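Local coordinates for protein isomaltodextranase (Arthrobacter globiformis, PDB 5AWO) that hydrolyses alpha-1,6-glucosidic linkages of dextran-type polysaccharides, releasing successive isomaltose units from the non-reducing chain ends, at residues A[262-273]-A[311-322]; A[496-507]-A[593-604]. All blocks are in the same frame, centred on the assembly; numbering follows the deposited sequence.

Contact 1: residues A[262-273]-A[311-322]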
loop_
_atom_site.group_PDB
_atom_site.type_symbol
_atom_site.label_atom_id
_atom_site.label_comp_id
_atom_site.label_asym_id
_atom_site.label_seq_id
_atom_site.Cartn_x
_atom_site.Cartn_y
_atom_site.Cartn_z
ATOM N N ASP A 262 1.923 -6.204 3.071
ATOM C CA ASP A 262 2.385 -4.818 2.842
ATOM C C ASP A 262 1.559 -4.089 1.780
ATOM O O ASP A 262 1.266 -2.921 1.972
ATOM C CB ASP A 262 3.870 -4.799 2.490
ATOM C CG ASP A 262 4.738 -5.386 3.586
ATOM O OD1 ASP A 262 4.529 -4.979 4.750
ATOM O OD2 ASP A 262 5.612 -6.189 3.241
ATOM N N LEU A 263 1.233 -4.785 0.688
ATOM C CA LEU A 263 0.484 -4.184 -0.429
ATOM C C LEU A 263 -0.759 -5.004 -0.669
ATOM O O LEU A 263 -0.728 -6.233 -0.554
ATOM C CB LEU A 263 1.296 -4.222 -1.728
ATOM C CG LEU A 263 2.285 -3.088 -1.993
ATOM C CD1 LEU A 263 3.479 -3.067 -1.033
ATOM C CD2 LEU A 263 2.763 -3.189 -3.437
ATOM N N VAL A 264 -1.859 -4.316 -1.027
ATOM C CA VAL A 264 -3.064 -4.971 -1.531
ATOM C C VAL A 264 -3.524 -4.360 -2.854
ATOM O O VAL A 264 -3.610 -3.135 -2.997
ATOM C CB VAL A 264 -4.253 -4.922 -0.557
ATOM C CG1 VAL A 264 -3.998 -5.879 0.602
ATOM C CG2 VAL A 264 -4.548 -3.492 -0.087
ATOM N N ARG A 265 -3.798 -5.215 -3.834
ATOM C CA ARG A 265 -4.449 -4.710 -5.067
ATOM C C ARG A 265 -5.820 -4.139 -4.772
ATOM O O ARG A 265 -6.622 -4.779 -4.092
ATOM C CB ARG A 265 -4.551 -5.816 -6.111
ATOM C CG ARG A 265 -3.319 -5.955 -6.985
ATOM C CD ARG A 265 -3.320 -4.975 -8.180
ATOM N NE ARG A 265 -4.483 -5.288 -9.008
ATOM C CZ ARG A 265 -4.600 -6.384 -9.761
ATOM N NH1 ARG A 265 -3.563 -7.183 -9.956
ATOM N NH2 ARG A 265 -5.775 -6.698 -10.296
ATOM N N ILE A 266 -6.101 -2.980 -5.375
ATOM C CA ILE A 266 -7.370 -2.295 -5.176
ATOM C C ILE A 266 -8.209 -2.144 -6.441
ATOM O O ILE A 266 -9.239 -1.460 -6.414
ATOM C CB ILE A 266 -7.152 -0.957 -4.447
ATOM C CG1 ILE A 266 -6.151 -0.016 -5.150
ATOM C CG2 ILE A 266 -6.719 -1.229 -3.010
ATOM C CD1 ILE A 266 -6.443 0.335 -6.585
ATOM N N ASN A 267 -7.827 -2.832 -7.508
ATOM C CA ASN A 267 -8.472 -2.720 -8.811
ATOM C C ASN A 267 -8.467 -4.030 -9.549
ATOM O O ASN A 267 -7.671 -4.909 -9.222
ATOM C CB ASN A 267 -7.829 -1.637 -9.683
ATOM C CG ASN A 267 -6.338 -1.875 -9.965
ATOM O OD1 ASN A 267 -5.602 -2.461 -9.149
ATOM N ND2 ASN A 267 -5.864 -1.318 -11.070
ATOM N N ALA A 268 -9.326 -4.140 -10.557
ATOM C CA ALA A 268 -9.223 -5.209 -11.535
ATOM C C ALA A 268 -7.893 -5.123 -12.287
ATOM O O ALA A 268 -7.280 -4.047 -12.357
ATOM C CB ALA A 268 -10.383 -5.091 -12.518
ATOM N N ASP A 269 -7.446 -6.234 -12.866
ATOM C CA ASP A 269 -6.170 -6.266 -13.559
ATOM C C ASP A 269 -6.071 -5.155 -14.613
ATOM O O ASP A 269 -7.041 -4.832 -15.286
ATOM C CB ASP A 269 -5.980 -7.588 -14.309
ATOM C CG ASP A 269 -5.816 -8.808 -13.404
ATOM O OD1 ASP A 269 -5.927 -8.734 -12.165
ATOM O OD2 ASP A 269 -5.589 -9.912 -13.964
ATOM N N ALA A 270 -4.860 -4.650 -14.832
ATOM C CA ALA A 270 -4.652 -3.643 -15.867
ATOM C C ALA A 270 -5.138 -4.112 -17.245
ATOM O O ALA A 270 -5.620 -3.300 -18.040
ATOM C CB ALA A 270 -3.179 -3.238 -15.928
ATOM N N ASP A 271 -4.998 -5.390 -17.559
ATOM C CA ASP A 271 -5.552 -5.969 -18.797
ATOM C C ASP A 271 -5.005 -5.176 -19.983
ATOM O O ASP A 271 -3.798 -4.874 -20.014
ATOM C CB ASP A 271 -7.096 -6.016 -18.647
ATOM C CG ASP A 271 -7.825 -6.885 -19.685
ATOM O OD1 ASP A 271 -8.117 -6.346 -20.770
ATOM O OD2 ASP A 271 -8.186 -8.054 -19.407
ATOM N N LYS A 272 -5.866 -4.829 -20.936
ATOM C CA LYS A 272 -5.491 -4.051 -22.115
ATOM C C LYS A 272 -5.183 -2.581 -21.819
ATOM O O LYS A 272 -4.797 -1.844 -22.713
ATOM C CB LYS A 272 -6.627 -4.116 -23.148
ATOM C CG LYS A 272 -7.892 -3.450 -22.703
ATOM C CD LYS A 272 -9.086 -3.817 -23.574
ATOM C CE LYS A 272 -9.065 -3.108 -24.914
ATOM N NZ LYS A 272 -9.275 -1.644 -24.763
ATOM N N GLY A 273 -5.307 -2.161 -20.570
ATOM C CA GLY A 273 -4.846 -0.851 -20.187
ATOM C C GLY A 273 -5.812 0.220 -20.660
ATOM O O GLY A 273 -7.032 0.010 -20.811
ATOM N N LEU A 311 -1.576 -0.320 5.168
ATOM C CA LEU A 311 -1.318 -0.970 3.890
ATOM C C LEU A 311 -0.876 0.056 2.838
ATOM O O LEU A 311 -1.317 1.224 2.846
ATOM C CB LEU A 311 -2.562 -1.679 3.389
ATOM C CG LEU A 311 -2.842 -3.037 4.030
ATOM C CD1 LEU A 311 -4.255 -3.467 3.741
ATOM C CD2 LEU A 311 -1.832 -4.067 3.549
ATOM N N ILE A 312 -0.019 -0.390 1.944
ATOM C CA ILE A 312 0.218 0.302 0.677
ATOM C C ILE A 312 -0.802 -0.190 -0.355
ATOM O O ILE A 312 -0.969 -1.394 -0.554
ATOM C CB ILE A 312 1.666 0.100 0.192
ATOM C CG1 ILE A 312 2.647 0.826 1.114
ATOM C CG2 ILE A 312 1.845 0.613 -1.239
ATOM C CD1 ILE A 312 4.068 0.392 1.018
ATOM N N LEU A 313 -1.545 0.734 -0.950
ATOM C CA LEU A 313 -2.527 0.378 -1.976
ATOM C C LEU A 313 -1.872 0.243 -3.342
ATOM O O LEU A 313 -1.090 1.084 -3.752
ATOM C CB LEU A 313 -3.659 1.407 -1.993
ATOM C CG LEU A 313 -4.309 1.722 -0.653
ATOM C CD1 LEU A 313 -5.491 2.663 -0.831
ATOM C CD2 LEU A 313 -4.745 0.472 0.102
ATOM N N ASP A 314 -2.204 -0.850 -4.018
ATOM C CA ASP A 314 -1.562 -1.256 -5.255
ATOM C C ASP A 314 -2.519 -1.090 -6.416
ATOM O O ASP A 314 -3.486 -1.820 -6.512
ATOM C CB ASP A 314 -1.096 -2.712 -5.083
ATOM C CG ASP A 314 -0.476 -3.339 -6.329
ATOM O OD1 ASP A 314 -0.256 -2.663 -7.338
ATOM O OD2 ASP A 314 -0.203 -4.571 -6.259
ATOM N N GLY A 315 -2.221 -0.125 -7.292
ATOM C CA GLY A 315 -3.009 0.111 -8.495
ATOM C C GLY A 315 -2.581 -0.669 -9.710
ATOM O O GLY A 315 -3.005 -0.358 -10.817
ATOM N N ASP A 316 -1.757 -1.695 -9.516
ATOM C CA ASP A 316 -1.362 -2.644 -10.559
ATOM C C ASP A 316 -0.325 -2.057 -11.497
ATOM O O ASP A 316 0.613 -1.398 -11.013
ATOM C CB ASP A 316 -2.563 -3.299 -11.267
ATOM C CG ASP A 316 -2.232 -4.683 -11.792
ATOM O OD1 ASP A 316 -1.583 -5.455 -11.054
ATOM O OD2 ASP A 316 -2.699 -5.018 -12.922
ATOM N N PHE A 317 -0.451 -2.272 -12.806
ATOM C CA PHE A 317 0.620 -1.988 -13.739
ATOM C C PHE A 317 0.295 -0.820 -14.631
ATOM O O PHE A 317 -0.863 -0.657 -15.040
ATOM C CB PHE A 317 0.881 -3.200 -14.639
ATOM C CG PHE A 317 1.197 -4.443 -13.873
ATOM C CD1 PHE A 317 2.161 -4.437 -12.873
ATOM C CD2 PHE A 317 0.549 -5.623 -14.151
ATOM C CE1 PHE A 317 2.441 -5.598 -12.141
ATOM C CE2 PHE A 317 0.848 -6.790 -13.440
ATOM C CZ PHE A 317 1.774 -6.770 -12.420
ATOM N N MET A 318 1.305 0.017 -14.845
ATOM C CA MET A 318 1.218 1.134 -15.787
ATOM C C MET A 318 1.630 0.657 -17.181
ATOM O O MET A 318 2.736 0.152 -17.376
ATOM C CB MET A 318 2.089 2.304 -15.329
ATOM C CG MET A 318 1.575 2.916 -14.053
ATOM S SD MET A 318 2.473 4.378 -13.539
ATOM C CE MET A 318 3.957 3.625 -12.891
ATOM N N ARG A 319 0.718 0.846 -18.134
ATOM C CA ARG A 319 0.926 0.424 -19.520
ATOM C C ARG A 319 0.826 1.713 -20.386
ATOM O O ARG A 319 -0.231 2.074 -20.927
ATOM C CB ARG A 319 -0.074 -0.638 -19.931
ATOM C CG ARG A 319 -0.054 -1.905 -19.062
ATOM C CD ARG A 319 -0.814 -3.069 -19.713
ATOM N NE ARG A 319 -0.094 -3.460 -20.903
ATOM C CZ ARG A 319 -0.604 -4.052 -21.976
ATOM N NH1 ARG A 319 -1.849 -4.513 -22.015
ATOM N NH2 ARG A 319 0.190 -4.219 -23.018
ATOM N N ALA A 320 1.902 2.478 -20.384
ATOM C CA ALA A 320 1.821 3.860 -20.925
ATOM C C ALA A 320 1.344 3.902 -22.363
ATOM O O ALA A 320 0.545 4.771 -22.749
ATOM C CB ALA A 320 3.158 4.564 -20.809
ATOM N N SER A 321 1.829 2.980 -23.180
ATOM C CA SER A 321 1.515 2.936 -24.621
ATOM C C SER A 321 0.074 2.572 -24.914
ATOM O O SER A 321 -0.399 2.713 -26.043
ATOM C CB SER A 321 2.395 1.912 -25.334
ATOM O OG SER A 321 1.925 0.601 -25.089
ATOM N N THR A 322 -0.649 2.076 -23.910
ATOM C CA THR A 322 -2.052 1.709 -24.113
ATOM C C THR A 322 -3.033 2.871 -24.013
ATOM O O THR A 322 -4.215 2.684 -24.284
ATOM C CB THR A 322 -2.519 0.605 -23.148
ATOM O OG1 THR A 322 -2.584 1.095 -21.796
ATOM C CG2 THR A 322 -1.602 -0.608 -23.227
HETATM O O HOH W 1 -6.189 0.264 -24.224
#
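R265 and D316 form a salt bridge, NH1 to OD1 at 2.8 Å, where two parallel strands end. The arginine chain is bent at chi2 (-84°) and chi3 (-62°), which brings the edge of its guanidinium against the loop 267-269. D316 CG lies over one face, toward its rim, with the carboxylate plane turned 43° from the guanidinium. R265 NH2 bonds N267 O and pairs with D269 OD1 (2.8 Å) on the anti lone pair. NE reaches N267 OD1. D316 OD2 takes the A270 N-H at 2.9 Å. A lysine in place of R265 would probably lose the two-nitrogen grip on N267 and not reach D269 and D316 together, leaving D316 to R199. D314 OD1 accepts from D316 N, an Asx turn. R319 NH1 donates to D271 O at 2.8 Å, with the oxygen near the guanidinium plane of R319. V264 CG2 packs on L311 CD1 and L313 CD2, while L263 CG meets I312 CG2 at 3.8 Å. Strands 242-245, 263-265 and 312-314 are consecutive in the TIM barrel. D262, the probable proton donor, precedes the second; its OD1 meets S29 and R27. R199 of strand 197-200 pairs with D314 and D316. Helix 295-302 covers I266 and L313.

Contact 2: residues A[496-507]-A[593-604]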
loop_
_atom_site.group_PDB
_atom_site.type_symbol
_atom_site.label_atom_id
_atom_site.label_comp_id
_atom_site.label_asym_id
_atom_site.label_seq_id
_atom_site.Cartn_x
_atom_site.Cartn_y
_atom_site.Cartn_z
ATOM N N TYR A 496 -13.594 22.309 14.001
ATOM C CA TYR A 496 -12.361 21.714 13.494
ATOM C C TYR A 496 -11.728 22.620 12.425
ATOM O O TYR A 496 -12.430 23.305 11.702
ATOM C CB TYR A 496 -12.643 20.324 12.905
ATOM C CG TYR A 496 -13.745 20.302 11.881
ATOM C CD1 TYR A 496 -13.502 20.616 10.553
ATOM C CD2 TYR A 496 -15.045 19.982 12.237
ATOM C CE1 TYR A 496 -14.501 20.582 9.619
ATOM C CE2 TYR A 496 -16.069 19.983 11.323
ATOM C CZ TYR A 496 -15.793 20.281 9.993
ATOM O OH TYR A 496 -16.810 20.262 9.092
ATOM N N ASP A 497 -10.403 22.622 12.388
ATOM C CA ASP A 497 -9.604 23.150 11.276
ATOM C C ASP A 497 -9.627 22.141 10.124
ATOM O O ASP A 497 -9.552 20.939 10.349
ATOM C CB ASP A 497 -8.162 23.395 11.730
ATOM C CG ASP A 497 -8.055 24.503 12.808
ATOM O OD1 ASP A 497 -8.795 25.500 12.696
ATOM O OD2 ASP A 497 -7.221 24.348 13.721
ATOM N N GLY A 498 -9.753 22.625 8.898
ATOM C CA GLY A 498 -9.765 21.740 7.735
ATOM C C GLY A 498 -11.113 21.108 7.422
ATOM O O GLY A 498 -12.149 21.691 7.697
ATOM N N ASN A 499 -11.076 19.920 6.821
ATOM C CA ASN A 499 -12.277 19.241 6.307
ATOM C C ASN A 499 -12.950 18.355 7.374
ATOM O O ASN A 499 -14.054 17.884 7.155
ATOM C CB ASN A 499 -11.937 18.378 5.052
ATOM C CG ASN A 499 -11.016 17.223 5.347
ATOM O OD1 ASN A 499 -10.054 17.354 6.057
ATOM N ND2 ASN A 499 -11.264 16.055 4.685
ATOM N N GLY A 500 -12.266 18.142 8.501
ATOM C CA GLY A 500 -12.775 17.273 9.559
ATOM C C GLY A 500 -11.708 16.919 10.574
ATOM O O GLY A 500 -10.733 17.662 10.773
ATOM N N PHE A 501 -11.865 15.750 11.190
ATOM C CA PHE A 501 -11.013 15.309 12.262
ATOM C C PHE A 501 -11.064 13.793 12.347
ATOM O O PHE A 501 -11.772 13.148 11.569
ATOM C CB PHE A 501 -11.463 15.940 13.606
ATOM C CG PHE A 501 -12.920 15.761 13.903
ATOM C CD1 PHE A 501 -13.399 14.625 14.570
ATOM C CD2 PHE A 501 -13.822 16.723 13.510
ATOM C CE1 PHE A 501 -14.748 14.485 14.840
ATOM C CE2 PHE A 501 -15.168 16.588 13.769
ATOM C CZ PHE A 501 -15.644 15.459 14.434
ATOM N N VAL A 502 -10.330 13.223 13.298
ATOM C CA VAL A 502 -10.392 11.792 13.520
ATOM C C VAL A 502 -11.200 11.465 14.767
ATOM O O VAL A 502 -10.939 12.042 15.820
ATOM C CB VAL A 502 -8.977 11.204 13.613
ATOM C CG1 VAL A 502 -9.006 9.764 14.136
ATOM C CG2 VAL A 502 -8.332 11.244 12.240
ATOM N N ASP A 503 -12.180 10.584 14.627
ATOM C CA ASP A 503 -12.925 10.054 15.772
ATOM C C ASP A 503 -12.690 8.556 15.894
ATOM O O ASP A 503 -11.734 8.010 15.293
ATOM C CB ASP A 503 -14.412 10.441 15.700
ATOM C CG ASP A 503 -15.188 9.691 14.644
ATOM O OD1 ASP A 503 -14.539 8.945 13.865
ATOM O OD2 ASP A 503 -16.427 9.862 14.588
ATOM N N GLY A 504 -13.500 7.903 16.728
ATOM C CA GLY A 504 -13.312 6.508 17.027
ATOM C C GLY A 504 -12.161 6.247 17.976
ATOM O O GLY A 504 -11.710 5.101 18.094
ATOM N N LEU A 505 -11.661 7.283 18.647
ATOM C CA LEU A 505 -10.556 7.140 19.570
ATOM C C LEU A 505 -11.165 6.959 20.965
ATOM O O LEU A 505 -11.262 7.898 21.740
ATOM C CB LEU A 505 -9.605 8.336 19.497
ATOM C CG LEU A 505 -8.849 8.480 18.158
ATOM C CD1 LEU A 505 -8.217 9.859 18.049
ATOM C CD2 LEU A 505 -7.783 7.395 18.017
ATOM N N GLN A 506 -11.601 5.733 21.218
ATOM C CA GLN A 506 -12.212 5.334 22.491
ATOM C C GLN A 506 -11.889 3.846 22.692
ATOM O O GLN A 506 -11.057 3.280 21.966
ATOM C CB GLN A 506 -13.708 5.645 22.499
ATOM C CG GLN A 506 -14.641 4.588 21.945
ATOM C CD GLN A 506 -14.481 4.402 20.460
ATOM O OE1 GLN A 506 -14.733 5.322 19.692
ATOM N NE2 GLN A 506 -14.075 3.210 20.044
ATOM N N ALA A 507 -12.478 3.200 23.692
ATOM C CA ALA A 507 -12.203 1.777 23.868
ATOM C C ALA A 507 -12.462 1.032 22.554
ATOM O O ALA A 507 -13.519 1.179 21.948
ATOM C CB ALA A 507 -13.054 1.203 24.995
ATOM N N ARG A 593 -5.770 4.883 21.604
ATOM C CA ARG A 593 -6.533 4.692 22.834
ATOM C C ARG A 593 -6.458 3.229 23.253
ATOM O O ARG A 593 -7.163 2.377 22.709
ATOM C CB ARG A 593 -7.970 5.139 22.598
ATOM C CG ARG A 593 -8.687 5.594 23.872
ATOM C CD ARG A 593 -9.031 4.418 24.759
ATOM N NE ARG A 593 -10.093 4.786 25.702
ATOM C CZ ARG A 593 -10.591 3.972 26.614
ATOM N NH1 ARG A 593 -10.107 2.740 26.749
ATOM N NH2 ARG A 593 -11.581 4.398 27.389
ATOM N N GLY A 594 -5.609 2.950 24.241
ATOM C CA GLY A 594 -5.456 1.592 24.775
ATOM C C GLY A 594 -6.455 1.222 25.868
ATOM O O GLY A 594 -7.271 2.045 26.314
ATOM N N ALA A 595 -6.393 -0.031 26.292
ATOM C CA ALA A 595 -7.316 -0.556 27.305
ATOM C C ALA A 595 -7.168 0.153 28.659
ATOM O O ALA A 595 -8.143 0.267 29.408
ATOM C CB ALA A 595 -7.122 -2.054 27.465
ATOM N N THR A 596 -5.971 0.654 28.933
ATOM C CA THR A 596 -5.681 1.345 30.184
ATOM C C THR A 596 -5.832 2.855 30.044
ATOM O O THR A 596 -5.574 3.597 30.992
ATOM C CB THR A 596 -4.256 1.025 30.689
ATOM O OG1 THR A 596 -3.274 1.523 29.768
ATOM C CG2 THR A 596 -4.064 -0.477 30.884
ATOM N N ASP A 597 -6.216 3.326 28.859
ATOM C CA ASP A 597 -6.499 4.738 28.696
ATOM C C ASP A 597 -7.903 5.040 29.188
ATOM O O ASP A 597 -8.773 4.173 29.240
ATOM C CB ASP A 597 -6.307 5.200 27.237
ATOM C CG ASP A 597 -4.852 5.461 26.892
ATOM O OD1 ASP A 597 -4.173 6.276 27.566
ATOM O OD2 ASP A 597 -4.351 4.839 25.926
ATOM N N LYS A 598 -8.111 6.299 29.537
ATOM C CA LYS A 598 -9.370 6.766 30.075
ATOM C C LYS A 598 -10.111 7.607 29.045
ATOM O O LYS A 598 -9.519 8.466 28.405
ATOM C CB LYS A 598 -9.104 7.616 31.323
ATOM C CG LYS A 598 -10.359 8.079 32.041
ATOM C CD LYS A 598 -10.004 8.807 33.334
ATOM C CE LYS A 598 -11.247 9.097 34.159
ATOM N NZ LYS A 598 -10.926 9.917 35.363
ATOM N N GLY A 599 -11.398 7.348 28.895
ATOM C CA GLY A 599 -12.294 8.187 28.121
ATOM C C GLY A 599 -12.155 8.093 26.607
ATOM O O GLY A 599 -12.040 6.997 26.042
ATOM N N ALA A 600 -12.186 9.259 25.964
ATOM C CA ALA A 600 -12.112 9.359 24.507
ATOM C C ALA A 600 -11.730 10.786 24.104
ATOM O O ALA A 600 -11.962 11.736 24.857
ATOM C CB ALA A 600 -13.445 8.986 23.900
ATOM N N ILE A 601 -11.142 10.943 22.916
ATOM C CA ILE A 601 -10.971 12.262 22.315
ATOM C C ILE A 601 -11.279 12.175 20.844
ATOM O O ILE A 601 -11.274 11.091 20.263
ATOM C CB ILE A 601 -9.549 12.859 22.437
ATOM C CG1 ILE A 601 -8.544 12.177 21.481
ATOM C CG2 ILE A 601 -9.074 12.852 23.887
ATOM C CD1 ILE A 601 -7.177 12.842 21.452
ATOM N N ASN A 602 -11.527 13.335 20.257
ATOM C CA ASN A 602 -11.458 13.499 18.794
ATOM C C ASN A 602 -10.198 14.294 18.521
ATOM O O ASN A 602 -9.883 15.231 19.254
ATOM C CB ASN A 602 -12.679 14.210 18.267
ATOM C CG ASN A 602 -13.933 13.361 18.357
ATOM O OD1 ASN A 602 -13.865 12.137 18.303
ATOM N ND2 ASN A 602 -15.090 14.004 18.484
ATOM N N LEU A 603 -9.447 13.934 17.480
ATOM C CA LEU A 603 -8.168 14.555 17.226
ATOM C C LEU A 603 -8.199 15.319 15.911
ATOM O O LEU A 603 -8.516 14.740 14.870
ATOM C CB LEU A 603 -7.046 13.515 17.197
ATOM C CG LEU A 603 -5.636 14.062 17.043
ATOM C CD1 LEU A 603 -5.175 14.805 18.303
ATOM C CD2 LEU A 603 -4.665 12.954 16.702
ATOM N N ASN A 604 -7.850 16.606 15.964
ATOM C CA ASN A 604 -7.792 17.457 14.771
ATOM C C ASN A 604 -6.413 17.490 14.145
ATOM O O ASN A 604 -6.276 17.291 12.932
ATOM C CB ASN A 604 -8.221 18.870 15.146
ATOM C CG ASN A 604 -8.579 19.725 13.946
ATOM O OD1 ASN A 604 -8.725 19.256 12.794
ATOM N ND2 ASN A 604 -8.755 20.975 14.208
HETATM O O HOH W 2 -7.901 16.560 10.829
HETATM O O HOH W 3 -13.382 9.605 19.385
#
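Two antiparallel strands of the beta-sandwich carbohydrate-binding module, 501-505 and 601-604, make this contact. V502 and L603 are a hydrogen-bonded pair. V502 N donates to L603 O at 2.8 Å and an almost straight 176°; L603 N returns the bond to V502 O at 2.9 Å. The pairing slackens toward L505, the centre of an inverse gamma turn, where I601 N reaches L505 O at 3.3 Å. Water 3 bridges here: it accepts from L505 N and donates to I601 O and N602 OD1. L505 CD1 touches L603 CB at 3.9 Å on the face that also carries V502 and I601. On the other face, F501 CE1 comes within 3.7 Å of N602 ND2, ring and amide planes 30° apart. F501 also meets W573 edge-to-face. Beyond the strands, the backbone of Q506 and A507 lies against R593. A507 N sits 3.5 Å above the centre of the R593 guanidinium. R593 CG is anti to its own N (chi1 -154°), and a bend at chi2 turns the chain along Q506. NE and NH2 both hold G599 O, side-on, and NH1 bonds G594 O. Thus backbone bonds join the strands at one end; at the other the arginine spends its N-H groups on carbonyls of its own loop, which probably holds one guanidinium face flat against the Q506-A507 backbone, with D597 O over the other.

From the N terminus, a short strand (17-18) first joins a sheet of the binding module; the chain then builds six barrel strands. Contact 1 joins 262-273 to 311-322 and closes a loop of 37 residues that includes helices 274-279 and 295-302. After strand 343-345 completes the barrel, the chain passes through the antiparallel sheet domain that starts near 375 and enters the module. Contact 2 closes a longer, all-beta loop of 85 residues. The two loops follow in series and neither nest nor cross. The centres of contact 1 and contact 2 lie about 33 Å apart. Contact 1 ties neighbouring barrel strands beside the catalytic centre; contact 2 ties early and late strands of the module.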